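Local coordinates for protein catechol 1,2-dioxygenase (Burkholderia ambifaria, PDB 5VXT) that probably catalyses the iron(III)-dependent ring opening of catechol by oxygen between its two hydroxyl-bearing carbons, giving cis,cis-muconate, at residues R272-G284 against K291-V303. Residues are numbered along the deposited sequence; the frame is centred on the assembly and turned at random.
Sequences REELIPPVTAKAG and KADAYQDIEFNFV
Lys282 lies across Tyr295 and Asp297, on one face of the antiparallel pairing at the edge of a five-stranded mixed sheet. Lys282 CB sits over a face of the Tyr295 ring, off-centre, in a CH-pi contact 3.9 Å from the ring centroid. CG passes toward CB of Asp297. Lys282 CD lies 3.7 Å from both Tyr295 OH and Asp297 CB. CE approaches the carboxylate, and Lys282 NZ closes a long salt bridge of 3.6 Å to Asp297 OD1. That oxygen also accepts a hydrogen bond from His151 NE2, on strand 147-155. The Tyr295 ring is placed under the lysine by its chi1 of 68°, which sets CG between the backbone N and the carbonyl carbon.

This is an edge-strand pairing in the beta sandwich of the dioxygenase domain. Thr280 with Asp297 and Lys282 with Tyr295 are hydrogen-bonded pairs. Ala281 and Gln296 form the non-hydrogen-bonded pair between them. Beyond the pairing, Gly284 N donates to Asp293 OD1 at 2.7 Å, from above the carboxylate plane.

Toward the other end the contact turns apolar. Val279 CG2 meets Ile298 CD1 at 3.6 Å. Pro277 CG lies 3.5 Å from Phe300 CD1, and Leu275 CD2 reaches the ring edge at CZ. Pro277, Ile298 and Phe300 pack on Phe255 of strand 251-256, in the facing sheet of the sandwich. The chemistry thus divides: backbone bonds hold the largely exposed edge, where the long bridge probably adds little because Asp297 OD1 is already bonded to His151, while hydrophobic packing joins the segments between the two sheets.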
loop_
_atom_site.group_PDB
_atom_site.type_symbol
_atom_site.label_atom_id
_atom_site.label_comp_id
_atom_site.label_asym_id
_atom_site.label_seq_id
_atom_site.Cartn_x
_atom_site.Cartn_y
_atom_site.Cartn_z
ATOM N N ARG B 272 -2.826 -27.386 6.169
ATOM C CA ARG B 272 -3.321 -27.917 7.426
ATOM C C ARG B 272 -3.314 -29.440 7.363
ATOM O O ARG B 272 -3.506 -30.027 6.302
ATOM C CB ARG B 272 -4.708 -27.389 7.737
ATOM C CG ARG B 272 -4.752 -25.873 7.772
ATOM C CD ARG B 272 -6.080 -25.384 8.309
ATOM N NE ARG B 272 -6.083 -25.444 9.761
ATOM C CZ ARG B 272 -6.880 -24.720 10.533
ATOM N NH1 ARG B 272 -7.762 -23.885 9.987
ATOM N NH2 ARG B 272 -6.787 -24.834 11.852
ATOM N N GLU B 273 -3.054 -30.048 8.524
ATOM C CA GLU B 273 -2.843 -31.490 8.625
ATOM C C GLU B 273 -4.056 -32.257 8.121
ATOM O O GLU B 273 -3.923 -33.308 7.486
ATOM C CB GLU B 273 -2.545 -31.831 10.083
ATOM C CG GLU B 273 -2.199 -33.262 10.390
ATOM C CD GLU B 273 -2.050 -33.489 11.882
ATOM O OE1 GLU B 273 -1.568 -32.566 12.580
ATOM O OE2 GLU B 273 -2.432 -34.580 12.362
ATOM N N GLU B 274 -5.244 -31.728 8.369
ATOM C CA GLU B 274 -6.472 -32.398 7.963
ATOM C C GLU B 274 -6.822 -32.164 6.500
ATOM O O GLU B 274 -7.812 -32.731 6.024
ATOM C CB GLU B 274 -7.637 -31.930 8.845
ATOM C CG GLU B 274 -7.402 -32.102 10.340
ATOM C CD GLU B 274 -6.696 -30.902 10.966
ATOM O OE1 GLU B 274 -6.193 -30.036 10.215
ATOM O OE2 GLU B 274 -6.647 -30.830 12.211
ATOM N N LEU B 275 -6.043 -31.354 5.783
ATOM C CA LEU B 275 -6.347 -30.962 4.412
ATOM C C LEU B 275 -5.352 -31.555 3.416
ATOM O O LEU B 275 -5.034 -30.928 2.400
ATOM C CB LEU B 275 -6.385 -29.435 4.297
ATOM C CG LEU B 275 -7.431 -28.739 5.171
ATOM C CD1 LEU B 275 -7.414 -27.220 4.977
ATOM C CD2 LEU B 275 -8.838 -29.283 4.914
ATOM N N ILE B 276 -4.860 -32.760 3.703
ATOM C CA ILE B 276 -3.911 -33.482 2.857
ATOM C C ILE B 276 -4.469 -34.878 2.610
ATOM O O ILE B 276 -3.987 -35.849 3.208
ATOM C CB ILE B 276 -2.519 -33.569 3.504
ATOM C CG1 ILE B 276 -2.066 -32.200 4.026
ATOM C CG2 ILE B 276 -1.508 -34.129 2.512
ATOM C CD1 ILE B 276 -0.727 -32.273 4.744
ATOM N N PRO B 277 -5.469 -35.029 1.755
ATOM C CA PRO B 277 -6.117 -36.340 1.598
ATOM C C PRO B 277 -5.322 -37.241 0.673
ATOM O O PRO B 277 -4.609 -36.762 -0.221
ATOM C CB PRO B 277 -7.489 -35.991 1.003
ATOM C CG PRO B 277 -7.354 -34.608 0.431
ATOM C CD PRO B 277 -6.029 -34.011 0.855
ATOM N N PRO B 278 -5.397 -38.558 0.881
ATOM C CA PRO B 278 -4.745 -39.497 -0.039
ATOM C C PRO B 278 -5.283 -39.374 -1.454
ATOM O O PRO B 278 -6.457 -39.070 -1.674
ATOM C CB PRO B 278 -5.084 -40.864 0.559
ATOM C CG PRO B 278 -5.286 -40.592 2.007
ATOM C CD PRO B 278 -5.886 -39.219 2.100
ATOM N N VAL B 279 -4.394 -39.607 -2.416
ATOM C CA VAL B 279 -4.739 -39.712 -3.830
ATOM C C VAL B 279 -4.613 -41.175 -4.245
ATOM O O VAL B 279 -3.654 -41.855 -3.859
ATOM C CB VAL B 279 -3.834 -38.809 -4.695
ATOM C CG1 VAL B 279 -4.311 -38.796 -6.139
ATOM C CG2 VAL B 279 -3.772 -37.384 -4.121
ATOM N N THR B 280 -5.584 -41.656 -5.028
ATOM C CA THR B 280 -5.653 -43.042 -5.488
ATOM C C THR B 280 -5.536 -43.106 -7.008
ATOM O O THR B 280 -6.105 -42.269 -7.713
ATOM C CB THR B 280 -6.981 -43.711 -5.052
ATOM O OG1 THR B 280 -6.945 -44.020 -3.655
ATOM C CG2 THR B 280 -7.233 -44.985 -5.817
ATOM N N ALA B 281 -4.799 -44.102 -7.511
ATOM C CA ALA B 281 -4.807 -44.435 -8.933
ATOM C C ALA B 281 -5.989 -45.337 -9.269
ATOM O O ALA B 281 -6.264 -46.307 -8.558
ATOM C CB ALA B 281 -3.512 -45.142 -9.330
ATOM N N LYS B 282 -6.675 -45.029 -10.370
ATOM C CA LYS B 282 -7.858 -45.774 -10.780
ATOM C C LYS B 282 -7.889 -45.893 -12.299
ATOM O O LYS B 282 -7.152 -45.207 -13.012
ATOM C CB LYS B 282 -9.146 -45.117 -10.259
ATOM C CG LYS B 282 -9.363 -45.318 -8.767
ATOM C CD LYS B 282 -10.712 -44.799 -8.311
ATOM C CE LYS B 282 -11.017 -45.271 -6.894
ATOM N NZ LYS B 282 -12.415 -44.960 -6.470
ATOM N N ALA B 283 -8.740 -46.793 -12.786
ATOM C CA ALA B 283 -8.883 -47.058 -14.210
ATOM C C ALA B 283 -10.346 -46.898 -14.618
ATOM O O ALA B 283 -11.225 -46.648 -13.789
ATOM C CB ALA B 283 -8.362 -48.454 -14.562
ATOM N N GLY B 284 -10.604 -47.061 -15.915
ATOM C CA GLY B 284 -11.930 -46.828 -16.453
ATOM C C GLY B 284 -12.286 -45.368 -16.628
ATOM O O GLY B 284 -13.446 -44.992 -16.431
ATOM N N LYS B 291 -9.968 -38.064 -20.392
ATOM C CA LYS B 291 -9.132 -38.138 -21.583
ATOM C C LYS B 291 -8.181 -39.329 -21.584
ATOM O O LYS B 291 -7.433 -39.496 -22.554
ATOM C CB LYS B 291 -8.332 -36.839 -21.743
ATOM C CG LYS B 291 -7.306 -36.574 -20.652
ATOM C CD LYS B 291 -6.439 -35.377 -21.015
ATOM C CE LYS B 291 -5.383 -35.104 -19.958
ATOM N NZ LYS B 291 -4.579 -33.896 -20.288
ATOM N N ALA B 292 -8.195 -40.158 -20.542
ATOM C CA ALA B 292 -7.280 -41.288 -20.449
ATOM C C ALA B 292 -7.859 -42.311 -19.482
ATOM O O ALA B 292 -8.642 -41.968 -18.592
ATOM C CB ALA B 292 -5.884 -40.840 -20.000
ATOM N N ASP B 293 -7.470 -43.578 -19.670
ATOM C CA ASP B 293 -8.047 -44.654 -18.868
ATOM C C ASP B 293 -7.594 -44.574 -17.414
ATOM O O ASP B 293 -8.415 -44.657 -16.492
ATOM C CB ASP B 293 -7.687 -46.012 -19.463
ATOM C CG ASP B 293 -8.194 -47.157 -18.619
ATOM O OD1 ASP B 293 -9.414 -47.192 -18.343
ATOM O OD2 ASP B 293 -7.373 -48.012 -18.224
ATOM N N ALA B 294 -6.292 -44.429 -17.187
ATOM C CA ALA B 294 -5.777 -44.265 -15.836
ATOM C C ALA B 294 -5.990 -42.833 -15.362
ATOM O O ALA B 294 -5.776 -41.878 -16.114
ATOM C CB ALA B 294 -4.292 -44.620 -15.784
ATOM N N TYR B 295 -6.430 -42.684 -14.114
ATOM C CA TYR B 295 -6.655 -41.359 -13.556
ATOM C C TYR B 295 -6.439 -41.391 -12.053
ATOM O O TYR B 295 -6.501 -42.444 -11.415
ATOM C CB TYR B 295 -8.056 -40.825 -13.875
ATOM C CG TYR B 295 -9.195 -41.561 -13.204
ATOM C CD1 TYR B 295 -9.731 -41.115 -11.999
ATOM C CD2 TYR B 295 -9.755 -42.693 -13.791
ATOM C CE1 TYR B 295 -10.781 -41.784 -11.390
ATOM C CE2 TYR B 295 -10.802 -43.366 -13.193
ATOM C CZ TYR B 295 -11.313 -42.915 -11.996
ATOM O OH TYR B 295 -12.359 -43.595 -11.412
ATOM N N GLN B 296 -6.179 -40.212 -11.497
ATOM C CA GLN B 296 -6.001 -40.048 -10.063
ATOM C C GLN B 296 -7.316 -39.606 -9.436
ATOM O O GLN B 296 -8.081 -38.847 -10.036
ATOM C CB GLN B 296 -4.886 -39.043 -9.762
ATOM C CG GLN B 296 -3.505 -39.657 -9.953
ATOM C CD GLN B 296 -2.382 -38.649 -9.903
ATOM O OE1 GLN B 296 -2.344 -37.699 -10.686
ATOM N NE2 GLN B 296 -1.446 -38.855 -8.984
ATOM N N ASP B 297 -7.569 -40.091 -8.226
ATOM C CA ASP B 297 -8.865 -39.969 -7.577
ATOM C C ASP B 297 -8.655 -39.499 -6.148
ATOM O O ASP B 297 -7.813 -40.046 -5.431
ATOM C CB ASP B 297 -9.595 -41.318 -7.618
ATOM C CG ASP B 297 -10.990 -41.249 -7.052
ATOM O OD1 ASP B 297 -11.187 -41.648 -5.883
ATOM O OD2 ASP B 297 -11.893 -40.792 -7.781
ATOM N N ILE B 298 -9.385 -38.464 -5.741
ATOM C CA ILE B 298 -9.316 -37.971 -4.372
ATOM C C ILE B 298 -10.712 -37.978 -3.785
ATOM O O ILE B 298 -11.602 -37.278 -4.285
ATOM C CB ILE B 298 -8.714 -36.560 -4.287
ATOM C CG1 ILE B 298 -7.309 -36.532 -4.881
ATOM C CG2 ILE B 298 -8.696 -36.113 -2.844
ATOM C CD1 ILE B 298 -6.606 -35.206 -4.702
ATOM N N GLU B 299 -10.900 -38.739 -2.710
ATOM C CA GLU B 299 -12.143 -38.695 -1.952
ATOM C C GLU B 299 -11.990 -37.664 -0.842
ATOM O O GLU B 299 -11.067 -37.746 -0.025
ATOM C CB GLU B 299 -12.514 -40.068 -1.384
ATOM C CG GLU B 299 -13.746 -40.018 -0.481
ATOM C CD GLU B 299 -14.302 -41.387 -0.124
ATOM O OE1 GLU B 299 -13.973 -42.373 -0.817
ATOM O OE2 GLU B 299 -15.077 -41.471 0.853
ATOM N N PHE B 300 -12.870 -36.672 -0.829
ATOM C CA PHE B 300 -12.793 -35.634 0.186
ATOM C C PHE B 300 -14.196 -35.177 0.529
ATOM O O PHE B 300 -14.925 -34.685 -0.339
ATOM C CB PHE B 300 -11.947 -34.459 -0.288
ATOM C CG PHE B 300 -11.566 -33.527 0.811
ATOM C CD1 PHE B 300 -10.519 -33.832 1.666
ATOM C CD2 PHE B 300 -12.266 -32.353 1.008
ATOM C CE1 PHE B 300 -10.160 -32.967 2.681
ATOM C CE2 PHE B 300 -11.915 -31.495 2.027
ATOM C CZ PHE B 300 -10.865 -31.807 2.865
ATOM N N ASN B 301 -14.564 -35.335 1.789
ATOM C CA ASN B 301 -15.873 -34.939 2.272
ATOM C C ASN B 301 -15.773 -33.585 2.954
ATOM O O ASN B 301 -14.729 -33.220 3.500
ATOM C CB ASN B 301 -16.422 -35.973 3.243
ATOM C CG ASN B 301 -16.554 -37.336 2.601
ATOM O OD1 ASN B 301 -16.956 -37.450 1.440
ATOM N ND2 ASN B 301 -16.196 -38.376 3.342
ATOM N N PHE B 302 -16.868 -32.835 2.907
ATOM C CA PHE B 302 -16.954 -31.547 3.582
ATOM C C PHE B 302 -17.925 -31.689 4.741
ATOM O O PHE B 302 -19.094 -32.029 4.532
ATOM C CB PHE B 302 -17.407 -30.445 2.626
ATOM C CG PHE B 302 -16.491 -30.234 1.459
ATOM C CD1 PHE B 302 -15.356 -29.444 1.581
ATOM C CD2 PHE B 302 -16.775 -30.792 0.227
ATOM C CE1 PHE B 302 -14.523 -29.234 0.500
ATOM C CE2 PHE B 302 -15.943 -30.589 -0.851
ATOM C CZ PHE B 302 -14.821 -29.807 -0.719
ATOM N N VAL B 303 -17.440 -31.459 5.956
ATOM C CA VAL B 303 -18.281 -31.452 7.147
ATOM C C VAL B 303 -18.480 -29.996 7.538
ATOM O O VAL B 303 -17.521 -29.310 7.907
ATOM C CB VAL B 303 -17.670 -32.260 8.299
ATOM C CG1 VAL B 303 -18.552 -32.159 9.531
ATOM C CG2 VAL B 303 -17.496 -33.730 7.901
HETATM O O HOH W 1 -9.031 -39.282 0.534
#